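Side-chain contacts in uncharacterized protein HI_0666 (Haemophilus influenzae, PDB 7CZO), which is of unknown function but corresponds to the N-terminal domain of a HipA toxin, probably acting in the three-component HipBA toxin-antitoxin system of this bacterium: residues Ile17-Glu22 and Ile101-Gln106; Phe85-Asn90 and Asn94-Val99. All coordinates share one frame; numbering follows the deposited sequence.

Interaction 1 of 2, residues Ile17-Glu22 and Ile101-Gln106; sequences IGLLRE and IQEEKQ
With CG of Arg21 roughly anti to its carbonyl carbon, away from a staggered position (chi1 -32°), and the chain bent at chi3, the guanidinium is carried toward the carboxylate of Glu103, across strand 7-12. Glu103 leaves the backbone toward 17-22 and runs extended beyond CG, which carries its carboxylate over to strand 15-22. There Arg21 NH2 donates to Glu103 OE2 at 2.8 Å, the hydrogen bond of a salt bridge. OE2 lies at the guanidinium edge, almost in its plane, and receives the proton on its syn lone pair. The two flat groups are nevertheless twisted 61° apart, and the N-H...O angle is a bent 142°, so this is a single-point link rather than a paired, two-bond one. Leu19 CD2 packs beside the carboxylate, 3.3 Å from Glu103 OE1, the leucine lying roughly perpendicular to the glutamate.

The backbones stay well apart, Leu19 CA being 9.0 Å from Glu103 CA, since strand 7-12 runs between 15-22 and 98-102. That intervening strand contributes Ser7, whose OG is hydrogen-bonded both to Glu103 OE2 and to Arg21 NE. The serine hydroxyl therefore ties acid and base together and helps to fix the arginine's direction. Two partners thus share OE2, and the charges are probably balanced locally at the surface of the sheet, consistent with a polar link that fastens the tail after strand 98-102 to a strand two places away.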
loop_
_atom_site.group_PDB
_atom_site.type_symbol
_atom_site.label_atom_id
_atom_site.label_comp_id
_atom_site.label_asym_id
_atom_site.label_seq_id
_atom_site.Cartn_x
_atom_site.Cartn_y
_atom_site.Cartn_z
ATOM N N ILE A 17 -7.453 4.479 8.210
ATOM C CA ILE A 17 -6.710 5.739 8.261
ATOM C C ILE A 17 -6.488 6.415 6.892
ATOM O O ILE A 17 -6.086 7.582 6.859
ATOM C CB ILE A 17 -5.340 5.560 8.926
ATOM C CG1 ILE A 17 -4.406 4.778 8.017
ATOM C CG2 ILE A 17 -5.471 4.835 10.241
ATOM C CD1 ILE A 17 -3.003 4.601 8.556
ATOM N N GLY A 18 -6.707 5.711 5.773
ATOM C CA GLY A 18 -6.444 6.322 4.456
ATOM C C GLY A 18 -6.454 5.376 3.272
ATOM O O GLY A 18 -6.931 4.258 3.388
ATOM N N LEU A 19 -5.875 5.798 2.146
ATOM C CA LEU A 19 -6.084 5.096 0.859
ATOM C C LEU A 19 -4.793 5.009 0.082
ATOM O O LEU A 19 -4.108 5.995 -0.078
ATOM C CB LEU A 19 -7.092 5.851 -0.004
ATOM C CG LEU A 19 -8.504 5.977 0.569
ATOM C CD1 LEU A 19 -9.228 7.142 -0.081
ATOM C CD2 LEU A 19 -9.262 4.669 0.364
ATOM N N LEU A 20 -4.446 3.834 -0.410
ATOM C CA LEU A 20 -3.219 3.697 -1.168
ATOM C C LEU A 20 -3.651 3.280 -2.564
ATOM O O LEU A 20 -4.344 2.267 -2.701
ATOM C CB LEU A 20 -2.340 2.648 -0.515
ATOM C CG LEU A 20 -1.113 2.235 -1.305
ATOM C CD1 LEU A 20 -0.064 3.313 -1.323
ATOM C CD2 LEU A 20 -0.548 0.971 -0.691
ATOM N N ARG A 21 -3.275 4.065 -3.580
ATOM C CA ARG A 21 -3.806 3.881 -4.946
ATOM C C ARG A 21 -2.652 3.791 -5.853
ATOM O O ARG A 21 -1.619 4.401 -5.574
ATOM C CB ARG A 21 -4.678 5.049 -5.419
ATOM C CG ARG A 21 -5.454 5.718 -4.302
ATOM C CD ARG A 21 -6.720 6.405 -4.753
ATOM N NE ARG A 21 -7.913 5.641 -4.381
ATOM C CZ ARG A 21 -9.162 6.062 -4.578
ATOM N NH1 ARG A 21 -9.389 7.254 -5.141
ATOM N NH2 ARG A 21 -10.188 5.290 -4.207
ATOM N N GLU A 22 -2.810 3.001 -6.920
ATOM C CA GLU A 22 -1.843 2.976 -8.027
ATOM C C GLU A 22 -2.524 3.346 -9.339
ATOM O O GLU A 22 -3.713 3.031 -9.564
ATOM C CB GLU A 22 -1.209 1.626 -8.186
ATOM C CG GLU A 22 -0.087 1.604 -9.204
ATOM C CD GLU A 22 0.289 0.201 -9.656
ATOM O OE1 GLU A 22 -0.504 -0.755 -9.440
ATOM O OE2 GLU A 22 1.381 0.065 -10.260
ATOM N N ILE A 101 -7.515 -3.769 2.799
ATOM C CA ILE A 101 -8.587 -4.417 2.088
ATOM C C ILE A 101 -8.649 -3.676 0.765
ATOM O O ILE A 101 -8.746 -2.466 0.725
ATOM C CB ILE A 101 -9.950 -4.462 2.874
ATOM C CG1 ILE A 101 -10.892 -5.516 2.247
ATOM C CG2 ILE A 101 -10.666 -3.110 2.935
ATOM C CD1 ILE A 101 -12.284 -5.606 2.863
ATOM N N GLN A 102 -8.531 -4.422 -0.320
ATOM C CA GLN A 102 -8.760 -3.883 -1.644
ATOM C C GLN A 102 -10.136 -3.239 -1.744
ATOM O O GLN A 102 -11.127 -3.823 -1.294
ATOM C CB GLN A 102 -8.662 -4.991 -2.661
ATOM C CG GLN A 102 -8.673 -4.474 -4.070
ATOM C CD GLN A 102 -8.319 -5.558 -5.067
ATOM O OE1 GLN A 102 -8.363 -5.328 -6.282
ATOM N NE2 GLN A 102 -7.961 -6.750 -4.563
ATOM N N GLU A 103 -10.173 -2.029 -2.309
ATOM C CA GLU A 103 -11.418 -1.295 -2.475
ATOM C C GLU A 103 -12.128 -1.907 -3.649
ATOM O O GLU A 103 -11.817 -1.621 -4.813
ATOM C CB GLU A 103 -11.185 0.189 -2.714
ATOM C CG GLU A 103 -11.281 1.012 -1.448
ATOM C CD GLU A 103 -11.391 2.508 -1.707
ATOM O OE1 GLU A 103 -11.963 3.214 -0.844
ATOM O OE2 GLU A 103 -10.910 2.981 -2.761
ATOM N N GLU A 104 -13.042 -2.807 -3.320
ATOM C CA GLU A 104 -13.907 -3.443 -4.292
ATOM C C GLU A 104 -15.328 -3.214 -3.768
ATOM O O GLU A 104 -15.527 -3.221 -2.552
ATOM C CB GLU A 104 -13.539 -4.929 -4.429
ATOM C CG GLU A 104 -12.029 -5.146 -4.529
ATOM C CD GLU A 104 -11.615 -6.372 -5.331
ATOM O OE1 GLU A 104 -11.037 -7.322 -4.746
ATOM O OE2 GLU A 104 -11.836 -6.367 -6.563
ATOM N N LYS A 105 -16.325 -3.034 -4.640
ATOM C CA LYS A 105 -16.320 -3.498 -6.033
ATOM C C LYS A 105 -15.645 -2.546 -7.040
ATOM O O LYS A 105 -16.175 -1.473 -7.359
ATOM C CB LYS A 105 -17.768 -3.793 -6.487
ATOM C CG LYS A 105 -18.638 -4.568 -5.490
ATOM C CD LYS A 105 -17.885 -5.692 -4.779
ATOM C CE LYS A 105 -18.820 -6.682 -4.098
ATOM N NZ LYS A 105 -19.101 -7.869 -4.953
ATOM N N GLN A 106 -14.477 -2.976 -7.533
ATOM C CA GLN A 106 -13.731 -2.303 -8.606
ATOM C C GLN A 106 -12.520 -3.158 -8.995
ATOM O O GLN A 106 -12.402 -3.620 -10.131
ATOM C CB GLN A 106 -13.257 -0.904 -8.183
ATOM C CG GLN A 106 -12.728 -0.053 -9.334
ATOM C CD GLN A 106 -11.920 1.132 -8.848
ATOM O OE1 GLN A 106 -12.236 1.729 -7.818
ATOM N NE2 GLN A 106 -10.863 1.474 -9.581
#

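Interaction 2 of 2, residues Phe85-Asn90 and Asn94-Val99; sequences FRFLLN and NMLGAV
Phe87 presents the edge of its ring, not a face, to the loop that follows its helix. Met95 and Leu96 both approach near the ring plane: the terminal methyl CE of Met95 comes to 3.7 Å from Phe87 CZ, while Leu96 CD2 lies at a looser 4.4 Å from Phe87 CE2. The methionine crosses the phenylalanine at about a right angle, and its chain is bent at both chi2 and chi3, which folds CE back toward the far end of the ring. Met95 thus makes its contact through the methyl group. On the helix, Phe87 CG is anti to the backbone N (chi1 171°), a setting that swings the ring out toward 94-99.

The second pair is leucine on leucine. Leu88, one residue further along the helix, meets Leu96 obliquely, methyl to methyl, with the two CD2 atoms 3.9 Å apart. Leu96 CD2 is therefore common to both halves of the contact, lying near the edge of Phe87 and in contact with the branch of Leu88. No hydrogen bond joins the two segments; the union is wholly apolar, made between buried helix residues and more exposed loop residues. Within the loop, Ala98 N bonds to Leu96 O at 2.8 Å, closing a tight turn around Gly97.

The contact folds the connection from helix 82-91 to strand 98-102 back against the helix. Phe87 also meets the ring of Trp68, from helix 66-70, and touches Pro65, while Val99 beyond the turn pairs with Phe11 of strand 7-12, an inner strand of the antiparallel sheet.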
loop_
_atom_site.group_PDB
_atom_site.type_symbol
_atom_site.label_atom_id
_atom_site.label_comp_id
_atom_site.label_asym_id
_atom_site.label_seq_id
_atom_site.Cartn_x
_atom_site.Cartn_y
_atom_site.Cartn_z
ATOM N N PHE A 85 2.718 -4.020 -5.093
ATOM C CA PHE A 85 1.441 -3.412 -4.756
ATOM C C PHE A 85 0.356 -4.457 -4.869
ATOM O O PHE A 85 -0.605 -4.426 -4.127
ATOM C CB PHE A 85 1.121 -2.218 -5.679
ATOM C CG PHE A 85 -0.191 -1.527 -5.347
ATOM C CD1 PHE A 85 -0.312 -0.762 -4.209
ATOM C CD2 PHE A 85 -1.282 -1.653 -6.161
ATOM C CE1 PHE A 85 -1.493 -0.133 -3.883
ATOM C CE2 PHE A 85 -2.475 -1.007 -5.845
ATOM C CZ PHE A 85 -2.581 -0.236 -4.707
ATOM N N ARG A 86 0.500 -5.392 -5.799
ATOM C CA ARG A 86 -0.521 -6.431 -5.924
ATOM C C ARG A 86 -0.461 -7.345 -4.675
ATOM O O ARG A 86 -1.475 -7.695 -4.104
ATOM C CB ARG A 86 -0.330 -7.224 -7.215
ATOM C CG ARG A 86 -1.601 -7.815 -7.803
ATOM C CD ARG A 86 -1.348 -8.647 -9.078
ATOM N NE ARG A 86 -0.145 -8.261 -9.843
ATOM C CZ ARG A 86 0.002 -7.141 -10.562
ATOM N NH1 ARG A 86 -0.974 -6.234 -10.637
ATOM N NH2 ARG A 86 1.152 -6.911 -11.197
ATOM N N PHE A 87 0.738 -7.699 -4.235
ATOM C CA PHE A 87 0.879 -8.549 -3.083
ATOM C C PHE A 87 0.255 -7.854 -1.887
ATOM O O PHE A 87 -0.593 -8.420 -1.187
ATOM C CB PHE A 87 2.324 -8.821 -2.802
ATOM C CG PHE A 87 2.537 -9.509 -1.511
ATOM C CD1 PHE A 87 2.663 -10.876 -1.459
ATOM C CD2 PHE A 87 2.591 -8.789 -0.341
ATOM C CE1 PHE A 87 2.840 -11.519 -0.248
ATOM C CE2 PHE A 87 2.772 -9.421 0.885
ATOM C CZ PHE A 87 2.892 -10.789 0.925
ATOM N N LEU A 88 0.619 -6.594 -1.679
ATOM C CA LEU A 88 -0.019 -5.833 -0.593
ATOM C C LEU A 88 -1.531 -5.974 -0.639
ATOM O O LEU A 88 -2.148 -6.207 0.393
ATOM C CB LEU A 88 0.401 -4.351 -0.589
ATOM C CG LEU A 88 1.902 -4.248 -0.269
ATOM C CD1 LEU A 88 2.374 -2.814 -0.381
ATOM C CD2 LEU A 88 2.218 -4.855 1.093
ATOM N N LEU A 89 -2.114 -5.886 -1.835
ATOM C CA LEU A 89 -3.569 -5.966 -1.979
ATOM C C LEU A 89 -4.099 -7.371 -1.774
ATOM O O LEU A 89 -5.138 -7.540 -1.154
ATOM C CB LEU A 89 -3.993 -5.478 -3.342
ATOM C CG LEU A 89 -3.918 -3.976 -3.597
ATOM C CD1 LEU A 89 -4.291 -3.722 -5.064
ATOM C CD2 LEU A 89 -4.873 -3.260 -2.675
ATOM N N ASN A 90 -3.381 -8.381 -2.247
ATOM C CA ASN A 90 -3.816 -9.758 -2.041
ATOM C C ASN A 90 -3.624 -10.338 -0.675
ATOM O O ASN A 90 -4.248 -11.338 -0.390
ATOM C CB ASN A 90 -3.114 -10.695 -2.999
ATOM C CG ASN A 90 -3.436 -10.381 -4.445
ATOM O OD1 ASN A 90 -4.529 -9.869 -4.755
ATOM N ND2 ASN A 90 -2.467 -10.652 -5.340
ATOM N N ASN A 94 -3.844 -9.920 6.841
ATOM C CA ASN A 94 -3.145 -10.777 7.801
ATOM C C ASN A 94 -1.622 -10.798 7.864
ATOM O O ASN A 94 -1.072 -11.505 8.693
ATOM C CB ASN A 94 -3.586 -12.218 7.572
ATOM C CG ASN A 94 -3.111 -12.754 6.243
ATOM O OD1 ASN A 94 -3.223 -12.076 5.195
ATOM N ND2 ASN A 94 -2.575 -13.975 6.262
ATOM N N MET A 95 -0.926 -10.035 7.036
ATOM C CA MET A 95 0.514 -10.261 6.878
ATOM C C MET A 95 1.408 -9.076 7.083
ATOM O O MET A 95 2.584 -9.145 6.714
ATOM C CB MET A 95 0.750 -10.762 5.483
ATOM C CG MET A 95 0.032 -12.073 5.246
ATOM S SD MET A 95 1.208 -13.411 5.341
ATOM C CE MET A 95 1.973 -12.953 3.790
ATOM N N LEU A 96 0.879 -8.022 7.711
ATOM C CA LEU A 96 1.585 -6.770 7.802
ATOM C C LEU A 96 1.542 -5.973 9.136
ATOM O O LEU A 96 2.053 -4.847 9.112
ATOM C CB LEU A 96 1.084 -5.869 6.659
ATOM C CG LEU A 96 0.547 -6.417 5.296
ATOM C CD1 LEU A 96 -0.274 -5.360 4.549
ATOM C CD2 LEU A 96 1.645 -6.928 4.363
ATOM N N GLY A 97 0.975 -6.492 10.255
ATOM C CA GLY A 97 0.642 -5.685 11.519
ATOM C C GLY A 97 -0.197 -4.368 11.442
ATOM O O GLY A 97 -0.677 -3.845 12.460
ATOM N N ALA A 98 -0.236 -3.785 10.225
ATOM C CA ALA A 98 -1.179 -2.794 9.667
ATOM C C ALA A 98 -2.017 -3.624 8.649
ATOM O O ALA A 98 -1.635 -4.743 8.366
ATOM C CB ALA A 98 -0.361 -1.741 8.888
ATOM N N VAL A 99 -3.101 -3.116 8.048
ATOM C CA VAL A 99 -3.911 -3.939 7.130
ATOM C C VAL A 99 -4.472 -3.227 5.838
ATOM O O VAL A 99 -4.730 -2.021 5.846
ATOM C CB VAL A 99 -5.038 -4.606 7.963
ATOM C CG1 VAL A 99 -6.164 -5.133 7.088
ATOM C CG2 VAL A 99 -4.474 -5.754 8.776
#

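How the interactions relate
Interaction 2 is nested along the chain inside the long loop that interaction 1 closes: strand 15-22 comes first, then helix 82-91, the turn after it, strand 98-102 and finally the C-terminal tail. Their centres lie about 11 Å apart. Both involve segments that include part of strand 98-102, an outermost strand of the antiparallel sheet, and the touching residues flank it, Met95 and Leu96 just before and Glu103 just after. The two also meet directly, for Phe85 of the helix packs on Leu20 and Glu22, and Leu89 on Gln102. It is these two residues that pack helix 82-91 on the sheet within the HipA N-terminal domain.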